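Local coordinates for hypothetical 19.5 KDA protein IN emre-rus intergenic region (PDB 1FUX) that is of unknown function but belongs to the phosphatidylethanolamine-binding protein family and is a periplasmic homodimeric homologue of a Raf kinase inhibitor protein, at residues Pro34-Ser39 and Phe122-Leu127. Numbering follows the deposited sequence.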
loop_
_atom_site.group_PDB
_atom_site.type_symbol
_atom_site.label_atom_id
_atom_site.label_comp_id
_atom_site.label_asym_id
_atom_site.label_seq_id
_atom_site.Cartn_x
_atom_site.Cartn_y
_atom_site.Cartn_z
ATOM N N PRO A 34 11.531 4.309 16.929
ATOM C CA PRO A 34 12.879 4.249 17.521
ATOM C C PRO A 34 13.838 5.251 16.927
ATOM O O PRO A 34 13.713 5.724 15.782
ATOM C CB PRO A 34 13.252 2.799 17.163
ATOM C CG PRO A 34 12.695 2.674 15.767
ATOM C CD PRO A 34 11.278 3.232 15.924
ATOM N N SER A 35 14.903 5.610 17.695
ATOM C CA SER A 35 15.911 6.500 17.153
ATOM C C SER A 35 16.700 5.722 16.084
ATOM O O SER A 35 16.727 4.507 16.078
ATOM C CB SER A 35 16.937 7.013 18.188
ATOM O OG SER A 35 17.672 5.894 18.687
ATOM N N LEU A 36 17.344 6.449 15.208
ATOM C CA LEU A 36 18.186 5.949 14.118
ATOM C C LEU A 36 19.319 6.954 13.877
ATOM O O LEU A 36 19.120 8.166 13.805
ATOM C CB LEU A 36 17.412 5.837 12.772
ATOM C CG LEU A 36 16.228 4.848 12.820
ATOM C CD1 LEU A 36 15.262 5.024 11.636
ATOM C CD2 LEU A 36 16.691 3.397 12.873
ATOM N N THR A 37 20.541 6.423 13.752
ATOM C CA THR A 37 21.667 7.312 13.453
ATOM C C THR A 37 22.427 6.679 12.237
ATOM O O THR A 37 22.837 5.541 12.402
ATOM C CB THR A 37 22.681 7.358 14.618
ATOM O OG1 THR A 37 21.968 7.678 15.828
ATOM C CG2 THR A 37 23.773 8.405 14.358
ATOM N N TRP A 38 22.580 7.446 11.227
ATOM C CA TRP A 38 23.293 6.893 10.061
ATOM C C TRP A 38 24.649 7.537 9.830
ATOM O O TRP A 38 24.900 8.707 10.169
ATOM C CB TRP A 38 22.378 7.024 8.854
ATOM C CG TRP A 38 21.753 8.332 8.555
ATOM C CD1 TRP A 38 22.208 9.286 7.707
ATOM C CD2 TRP A 38 20.493 8.844 9.053
ATOM N NE1 TRP A 38 21.346 10.341 7.609
ATOM C CE2 TRP A 38 20.267 10.075 8.449
ATOM C CE3 TRP A 38 19.531 8.338 9.957
ATOM C CZ2 TRP A 38 19.142 10.891 8.682
ATOM C CZ3 TRP A 38 18.410 9.145 10.190
ATOM C CH2 TRP A 38 18.210 10.402 9.572
ATOM N N SER A 39 25.470 6.788 9.101
ATOM C CA SER A 39 26.825 7.253 8.801
ATOM C C SER A 39 27.272 6.679 7.467
ATOM O O SER A 39 26.575 5.887 6.809
ATOM C CB SER A 39 27.779 6.789 9.903
ATOM O OG SER A 39 27.999 5.372 9.721
ATOM N N PHE A 122 13.368 -1.418 8.788
ATOM C CA PHE A 122 13.577 -0.002 9.083
ATOM C C PHE A 122 14.735 0.379 8.159
ATOM O O PHE A 122 15.871 -0.073 8.368
ATOM C CB PHE A 122 13.984 0.275 10.538
ATOM C CG PHE A 122 12.848 0.182 11.524
ATOM C CD1 PHE A 122 12.263 -1.047 11.845
ATOM C CD2 PHE A 122 12.402 1.347 12.108
ATOM C CE1 PHE A 122 11.203 -1.068 12.756
ATOM C CE2 PHE A 122 11.345 1.332 13.014
ATOM C CZ PHE A 122 10.783 0.102 13.334
ATOM N N LYS A 123 14.448 1.227 7.188
ATOM C CA LYS A 123 15.433 1.532 6.166
ATOM C C LYS A 123 15.678 3.009 5.970
ATOM O O LYS A 123 14.780 3.845 5.888
ATOM C CB LYS A 123 14.835 0.921 4.866
ATOM C CG LYS A 123 15.642 1.132 3.570
ATOM C CD LYS A 123 15.111 0.006 2.654
ATOM C CE LYS A 123 15.523 0.140 1.208
ATOM N NZ LYS A 123 14.741 -0.851 0.375
ATOM N N VAL A 124 16.982 3.407 5.963
ATOM C CA VAL A 124 17.307 4.779 5.685
ATOM C C VAL A 124 17.834 4.898 4.256
ATOM O O VAL A 124 18.616 4.046 3.821
ATOM C CB VAL A 124 18.439 5.289 6.656
ATOM C CG1 VAL A 124 18.559 6.776 6.393
ATOM C CG2 VAL A 124 17.997 4.969 8.077
ATOM N N TRP A 125 17.447 5.906 3.529
ATOM C CA TRP A 125 17.773 6.185 2.160
ATOM C C TRP A 125 18.565 7.484 1.999
ATOM O O TRP A 125 18.135 8.511 2.518
ATOM C CB TRP A 125 16.527 6.404 1.272
ATOM C CG TRP A 125 15.492 5.327 1.397
ATOM C CD1 TRP A 125 14.785 4.981 2.521
ATOM C CD2 TRP A 125 14.989 4.485 0.344
ATOM N NE1 TRP A 125 13.909 3.939 2.261
ATOM C CE2 TRP A 125 13.990 3.661 0.917
ATOM C CE3 TRP A 125 15.294 4.392 -1.017
ATOM C CZ2 TRP A 125 13.298 2.733 0.144
ATOM C CZ3 TRP A 125 14.611 3.450 -1.767
ATOM C CH2 TRP A 125 13.629 2.660 -1.186
ATOM N N ALA A 126 19.636 7.415 1.231
ATOM C CA ALA A 126 20.447 8.561 0.845
ATOM C C ALA A 126 19.996 8.899 -0.580
ATOM O O ALA A 126 20.101 8.033 -1.470
ATOM C CB ALA A 126 21.942 8.312 0.797
ATOM N N LEU A 127 19.443 10.070 -0.785
ATOM C CA LEU A 127 18.913 10.388 -2.103
ATOM C C LEU A 127 19.693 11.484 -2.826
ATOM O O LEU A 127 20.208 12.438 -2.218
ATOM C CB LEU A 127 17.466 10.831 -1.938
ATOM C CG LEU A 127 16.590 9.892 -1.082
ATOM C CD1 LEU A 127 15.315 10.612 -0.689
ATOM C CD2 LEU A 127 16.338 8.584 -1.798
#
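V124 lays one methyl on the flat of the W38 indole, a compact example of how strands of two facing sheets can meet through apolar side chains. The carbon CG1 of V124 stands 4.2 Å from the centroid of the six-membered ring of W38, 22° off its normal, in a CH-pi contact over the face. Its closest atom is the ring-fusion carbon, V124 CG1 to W38 CD2 3.9 Å, and the methyl is displaced toward the rim. Two torsions bring this about: in W38, CG sits between the backbone N and the carbonyl carbon (chi1 51°), and in V124, CG1 is anti to the backbone N (chi1 -173°), and the two side chains cross at about a right angle. The other methyl of V124, CG2, reaches both W38 CE3, at 4.2 Å, and, more loosely, L36 CD1, at 4.5 Å.

The packing is that of the phosphatidylethanolamine-binding protein fold, in which antiparallel sheets lie face against face. Strand 36-39 runs between 4-6 and 77-78 in the small sheet, while 118-127 lies between 47-54 and 151-161 in the large one. L36 and W38 from one strand and F122 and V124 from the other point toward each other, while T37 and K123 point away. F48 meets the W38 ring with its plane inclined, and V50 and I157 of the large sheet adjoin L36.

Where the chain enters strand 36-39, P34 and F122 approach from opposite directions. The pyrrolidine ring brings CG and CD of P34 against the outer part of the phenyl, at 3.3 Å and 3.5 Å from F122 CE2, obliquely to the ring. Replacing F122 by alanine would probably open a gap beside P34 CG and CD and deprive I10, V52 and P159 of the phenyl surface they touch.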